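Local coordinates for thioredoxin-like fold domain-containing protein (Paracoccus denitrificans, PDB 3DML) that probably works as a periplasmic thiol-disulfide oxidoreductase of the thioredoxin fold, SoxS, in chemotrophic sulfur oxidation, at residues 38-43 and 99-104; 58-63 and 72-77. One frame throughout, in Å; residues are numbered along the deposited sequence.

Contact 1 of 2, residues 38-43 and 99-104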
loop_
_atom_site.group_PDB
_atom_site.type_symbol
_atom_site.label_atom_id
_atom_site.label_comp_id
_atom_site.label_asym_id
_atom_site.label_seq_id
_atom_site.Cartn_x
_atom_site.Cartn_y
_atom_site.Cartn_z
ATOM N N ALA A 38 -7.593 3.905 10.609
ATOM C CA ALA A 38 -8.685 4.751 11.082
ATOM C C ALA A 38 -9.075 5.831 10.078
ATOM O O ALA A 38 -10.249 6.193 9.983
ATOM C CB ALA A 38 -8.315 5.407 12.404
ATOM N N GLU A 39 -8.097 6.372 9.352
ATOM C CA GLU A 39 -8.319 7.580 8.570
ATOM C C GLU A 39 -8.625 7.309 7.112
ATOM O O GLU A 39 -9.569 7.890 6.553
ATOM C CB GLU A 39 -7.116 8.520 8.664
ATOM C CG GLU A 39 -6.980 9.115 10.039
ATOM C CD GLU A 39 -5.666 9.820 10.303
ATOM O OE1 GLU A 39 -4.893 10.143 9.354
ATOM O OE2 GLU A 39 -5.425 10.070 11.506
ATOM N N ILE A 40 -7.809 6.466 6.483
ATOM C CA ILE A 40 -7.944 6.206 5.055
ATOM C C ILE A 40 -8.754 4.924 4.790
ATOM O O ILE A 40 -9.642 4.914 3.922
ATOM C CB ILE A 40 -6.564 6.086 4.355
ATOM C CG1 ILE A 40 -5.756 7.406 4.415
ATOM C CG2 ILE A 40 -6.719 5.578 2.918
ATOM C CD1 ILE A 40 -6.406 8.549 3.699
ATOM N N ALA A 41 -8.437 3.847 5.506
ATOM C CA ALA A 41 -9.028 2.524 5.216
ATOM C C ALA A 41 -10.568 2.528 5.020
ATOM O O ALA A 41 -11.055 1.935 4.079
ATOM C CB ALA A 41 -8.626 1.483 6.277
ATOM N N PRO A 42 -11.326 3.192 5.915
ATOM C CA PRO A 42 -12.790 3.190 5.723
ATOM C C PRO A 42 -13.231 3.825 4.379
ATOM O O PRO A 42 -14.150 3.308 3.724
ATOM C CB PRO A 42 -13.307 4.014 6.913
ATOM C CG PRO A 42 -12.163 4.028 7.937
ATOM C CD PRO A 42 -10.910 3.976 7.098
ATOM N N GLN A 43 -12.583 4.913 3.949
ATOM C CA GLN A 43 -12.940 5.579 2.686
ATOM C C GLN A 43 -12.408 4.822 1.485
ATOM O O GLN A 43 -12.984 4.867 0.404
ATOM C CB GLN A 43 -12.301 6.984 2.612
ATOM C CG GLN A 43 -12.429 7.783 3.862
ATOM C CD GLN A 43 -11.696 9.108 3.762
ATOM O OE1 GLN A 43 -10.536 9.240 4.213
ATOM N NE2 GLN A 43 -12.360 10.098 3.167
ATOM N N ASP A 99 -3.498 13.934 3.198
ATOM C CA ASP A 99 -3.214 14.774 2.044
ATOM C C ASP A 99 -1.907 14.389 1.368
ATOM O O ASP A 99 -1.588 14.848 0.282
ATOM C CB ASP A 99 -3.173 16.253 2.465
ATOM C CG ASP A 99 -4.541 16.794 2.851
ATOM O OD1 ASP A 99 -5.474 15.973 3.037
ATOM O OD2 ASP A 99 -4.668 18.051 2.980
ATOM N N PHE A 100 -1.123 13.578 2.042
ATOM C CA PHE A 100 0.112 13.079 1.449
ATOM C C PHE A 100 -0.177 11.783 0.709
ATOM O O PHE A 100 0.266 11.589 -0.413
ATOM C CB PHE A 100 1.151 12.917 2.541
ATOM C CG PHE A 100 1.657 14.238 3.020
ATOM C CD1 PHE A 100 2.828 14.774 2.489
ATOM C CD2 PHE A 100 0.899 14.994 3.918
ATOM C CE1 PHE A 100 3.272 16.030 2.889
ATOM C CE2 PHE A 100 1.334 16.248 4.333
ATOM C CZ PHE A 100 2.522 16.769 3.807
ATOM N N PHE A 101 -1.008 10.958 1.310
ATOM C CA PHE A 101 -1.334 9.643 0.766
ATOM C C PHE A 101 -1.966 9.713 -0.607
ATOM O O PHE A 101 -1.482 9.104 -1.541
ATOM C CB PHE A 101 -2.217 8.856 1.760
ATOM C CG PHE A 101 -2.564 7.476 1.272
ATOM C CD1 PHE A 101 -1.622 6.439 1.325
ATOM C CD2 PHE A 101 -3.798 7.238 0.686
ATOM C CE1 PHE A 101 -1.954 5.141 0.853
ATOM C CE2 PHE A 101 -4.136 5.962 0.215
ATOM C CZ PHE A 101 -3.210 4.927 0.289
ATOM N N TRP A 102 -3.070 10.448 -0.746
ATOM C CA TRP A 102 -3.805 10.429 -2.007
ATOM C C TRP A 102 -3.037 10.835 -3.273
ATOM O O TRP A 102 -3.052 10.094 -4.267
ATOM C CB TRP A 102 -5.112 11.234 -1.894
ATOM C CG TRP A 102 -6.098 10.697 -0.882
ATOM C CD1 TRP A 102 -6.527 11.309 0.264
ATOM C CD2 TRP A 102 -6.809 9.456 -0.966
ATOM N NE1 TRP A 102 -7.455 10.511 0.905
ATOM C CE2 TRP A 102 -7.644 9.374 0.166
ATOM C CE3 TRP A 102 -6.811 8.401 -1.893
ATOM C CZ2 TRP A 102 -8.476 8.270 0.405
ATOM C CZ3 TRP A 102 -7.630 7.312 -1.657
ATOM C CH2 TRP A 102 -8.453 7.255 -0.522
ATOM N N PRO A 103 -2.386 12.011 -3.276
ATOM C CA PRO A 103 -1.704 12.399 -4.519
ATOM C C PRO A 103 -0.445 11.551 -4.780
ATOM O O PRO A 103 -0.053 11.365 -5.940
ATOM C CB PRO A 103 -1.325 13.887 -4.287
ATOM C CG PRO A 103 -1.317 14.074 -2.838
ATOM C CD PRO A 103 -2.244 13.026 -2.220
HETATM N N MSE A 104 0.181 11.037 -3.729
HETATM C CA MSE A 104 1.358 10.194 -3.935
HETATM C C MSE A 104 0.956 8.839 -4.487
HETATM O O MSE A 104 1.638 8.287 -5.345
HETATM C CB MSE A 104 2.156 10.082 -2.649
HETATM C CG MSE A 104 2.490 11.466 -2.109
HETATM SE SE MSE A 104 3.757 11.440 -0.680
HETATM C CE MSE A 104 2.913 10.229 0.618
#
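Ile40 packs against Phe101 and Trp102, joining the helix 31-39 region to the C-terminal helix 98-112 of the thioredoxin fold. Just before it, Glu39 OE1 and Tyr95 OH share a hydrogen bond. Ile40 then points toward the helix and spreads its two branches. Ile40 CG2, anti to the backbone N, lies 3.8 Å from Phe101 CE2. The side chains of Ile40 and Trp102 run past one another in opposite senses, and CD1 at the end of the other branch makes the closest approach. Ile40 CD1 lies 3.6 Å from Trp102 NE1. Ile40 CD1 is also 3.9 Å from Trp102 CZ2. Cut back to an alanine, this position would lose both branches, which would probably leave a gap against the two rings and let the indole shift. Further on, the side chain of Gln43 adds a marginal contact beside Trp102 and touches Glu98. Phe101 is buried, with Trp36 and Phe80 meeting it edge-to-face. Its CG is anti to the backbone N (chi1 -179°), which turns the ring inward toward the sheet. On Trp102, one face carries Phe101 CD2, 4.0 Å above the indole plane and displaced toward its rim.

Contact 2 of 2, residues 58-63 and 72-77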
loop_
_atom_site.group_PDB
_atom_site.type_symbol
_atom_site.label_atom_id
_atom_site.label_comp_id
_atom_site.label_asym_id
_atom_site.label_seq_id
_atom_site.Cartn_x
_atom_site.Cartn_y
_atom_site.Cartn_z
ATOM N N LEU A 58 -0.584 -7.133 4.778
ATOM C CA LEU A 58 0.335 -8.224 5.057
ATOM C C LEU A 58 1.222 -7.770 6.193
ATOM O O LEU A 58 1.335 -6.571 6.453
ATOM C CB LEU A 58 1.208 -8.539 3.830
ATOM C CG LEU A 58 0.511 -8.997 2.551
ATOM C CD1 LEU A 58 1.498 -8.987 1.390
ATOM C CD2 LEU A 58 -0.094 -10.410 2.734
ATOM N N GLN A 59 1.847 -8.739 6.863
ATOM C CA GLN A 59 2.765 -8.464 7.934
ATOM C C GLN A 59 4.161 -8.389 7.368
ATOM O O GLN A 59 4.586 -9.266 6.607
ATOM C CB GLN A 59 2.716 -9.577 8.992
ATOM C CG GLN A 59 1.424 -9.602 9.785
ATOM C CD GLN A 59 1.364 -8.421 10.703
ATOM O OE1 GLN A 59 2.309 -8.161 11.452
ATOM N NE2 GLN A 59 0.289 -7.663 10.619
HETATM N N MSE A 60 4.891 -7.345 7.758
HETATM C CA MSE A 60 6.247 -7.144 7.262
HETATM C C MSE A 60 7.146 -8.356 7.506
HETATM O O MSE A 60 7.976 -8.685 6.655
HETATM C CB MSE A 60 6.902 -5.933 7.944
HETATM C CG MSE A 60 8.382 -5.801 7.547
HETATM SE SE MSE A 60 9.195 -4.185 8.323
HETATM C CE MSE A 60 9.179 -4.708 10.176
ATOM N N ARG A 61 6.997 -9.017 8.651
ATOM C CA ARG A 61 7.921 -10.117 8.963
ATOM C C ARG A 61 7.526 -11.499 8.436
ATOM O O ARG A 61 8.304 -12.449 8.539
ATOM C CB ARG A 61 8.278 -10.141 10.457
ATOM C CG ARG A 61 8.992 -8.813 10.890
ATOM C CD ARG A 61 9.627 -8.906 12.276
ATOM N NE ARG A 61 10.476 -7.745 12.559
ATOM C CZ ARG A 61 10.024 -6.580 13.013
ATOM N NH1 ARG A 61 8.721 -6.409 13.231
ATOM N NH2 ARG A 61 10.875 -5.585 13.240
ATOM N N ASP A 62 6.352 -11.606 7.825
ATOM C CA ASP A 62 5.934 -12.876 7.224
ATOM C C ASP A 62 6.598 -13.115 5.874
ATOM O O ASP A 62 6.979 -12.167 5.185
ATOM C CB ASP A 62 4.416 -12.921 7.004
ATOM C CG ASP A 62 3.627 -13.093 8.275
ATOM O OD1 ASP A 62 4.207 -13.370 9.343
ATOM O OD2 ASP A 62 2.387 -12.937 8.193
ATOM N N PRO A 63 6.720 -14.392 5.470
ATOM C CA PRO A 63 7.052 -14.701 4.091
ATOM C C PRO A 63 6.006 -14.095 3.168
ATOM O O PRO A 63 4.843 -13.966 3.553
ATOM C CB PRO A 63 6.952 -16.247 4.031
ATOM C CG PRO A 63 7.050 -16.702 5.383
ATOM C CD PRO A 63 6.570 -15.610 6.290
ATOM N N ARG A 72 12.488 -4.627 -3.674
ATOM C CA ARG A 72 13.400 -4.630 -2.550
ATOM C C ARG A 72 12.594 -5.024 -1.318
ATOM O O ARG A 72 11.363 -4.997 -1.370
ATOM C CB ARG A 72 14.066 -3.255 -2.382
ATOM C CG ARG A 72 13.111 -2.075 -2.317
ATOM C CD ARG A 72 13.943 -0.787 -2.137
ATOM N NE ARG A 72 13.126 0.421 -2.123
ATOM C CZ ARG A 72 12.748 1.069 -1.023
ATOM N NH1 ARG A 72 13.065 0.611 0.190
ATOM N NH2 ARG A 72 12.019 2.172 -1.138
ATOM N N PRO A 73 13.280 -5.433 -0.229
ATOM C CA PRO A 73 12.539 -5.838 0.968
ATOM C C PRO A 73 11.687 -4.710 1.558
ATOM O O PRO A 73 11.932 -3.524 1.295
ATOM C CB PRO A 73 13.627 -6.242 1.964
ATOM C CG PRO A 73 14.938 -6.002 1.331
ATOM C CD PRO A 73 14.734 -5.679 -0.112
ATOM N N VAL A 74 10.668 -5.083 2.316
ATOM C CA VAL A 74 9.919 -4.080 3.091
ATOM C C VAL A 74 10.648 -3.890 4.424
ATOM O O VAL A 74 10.813 -4.853 5.175
ATOM C CB VAL A 74 8.481 -4.528 3.376
ATOM C CG1 VAL A 74 7.761 -3.503 4.258
ATOM C CG2 VAL A 74 7.744 -4.696 2.056
ATOM N N THR A 75 11.065 -2.659 4.718
ATOM C CA THR A 75 11.870 -2.415 5.902
ATOM C C THR A 75 11.231 -1.383 6.849
ATOM O O THR A 75 11.785 -1.099 7.937
ATOM C CB THR A 75 13.274 -1.954 5.492
ATOM O OG1 THR A 75 13.153 -0.848 4.590
ATOM C CG2 THR A 75 14.019 -3.101 4.760
ATOM N N PHE A 76 10.069 -0.857 6.460
ATOM C CA PHE A 76 9.423 0.227 7.185
ATOM C C PHE A 76 7.948 -0.077 7.166
ATOM O O PHE A 76 7.455 -0.598 6.182
ATOM C CB PHE A 76 9.667 1.588 6.504
ATOM C CG PHE A 76 9.151 2.757 7.303
ATOM C CD1 PHE A 76 9.974 3.389 8.239
ATOM C CD2 PHE A 76 7.846 3.222 7.119
ATOM C CE1 PHE A 76 9.475 4.485 8.994
ATOM C CE2 PHE A 76 7.346 4.310 7.863
ATOM C CZ PHE A 76 8.157 4.921 8.805
ATOM N N THR A 77 7.257 0.161 8.276
ATOM C CA THR A 77 5.792 0.090 8.269
ATOM C C THR A 77 5.181 1.428 8.733
ATOM O O THR A 77 5.695 2.041 9.667
ATOM C CB THR A 77 5.260 -1.028 9.188
ATOM O OG1 THR A 77 5.679 -0.780 10.531
ATOM C CG2 THR A 77 5.773 -2.405 8.747
#
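Met60, a selenomethionine, reaches from the end of strand 55-59 to Val74 and Thr77, on the loop leading to strand 79-84 of the thioredoxin fold. It sits in a type I turn from Gln59 to Asp62, closed by the 3.2 Å bond from Asp62 N to Gln59 O. Met60 is extended at first, with CG anti to the backbone N (chi1 174°), and this carries the chain across to the loop. It crosses Val74 at a slant. Met60 CG lies 4.1 Å from Val74 CG1. The same Met60 CG rests 3.5 Å from Val74 O, so backbone as well as side chain forms the surface it packs on. Met60 SE lies farther along the loop, 3.8 Å from Thr75 C. Thr77 comes in by its methyl, with CG2 3.8 Å from Met60 CB. Its hydroxyl OG1 instead accepts a hydrogen bond from Gln27 NE2, so the threonine divides its apolar and polar sides between two partners. Thr77 also touches Cys30 of the CxxC sequence. Gln27 OE1 in turn receives Arg61 NH1. Met60 bends at chi3 (69°), and Met60 CE sits 3.4 Å above the Arg61 guanidinium plane, displaced toward the rim.

Contacts 1 and 2 lie on opposite sides of the chain's centre, with their own centres 20 Å apart. They do not touch; their nearest atoms are about 10 Å apart. In sequence, both segments of contact 2 fall between 38-43 and 99-104. The redox pair Cys30 and Cys33 relates them. Helix 31-39 starts at this CxxC motif and leads toward contact 1, while Thr77 of contact 2 touches Cys30. Contact 2 is thus the one beside the probable active site, and contact 1 joins segment 38-43, farther along, to helix 98-112. The two cysteines form a disulfide in another structure of this protein but not in this reduced one.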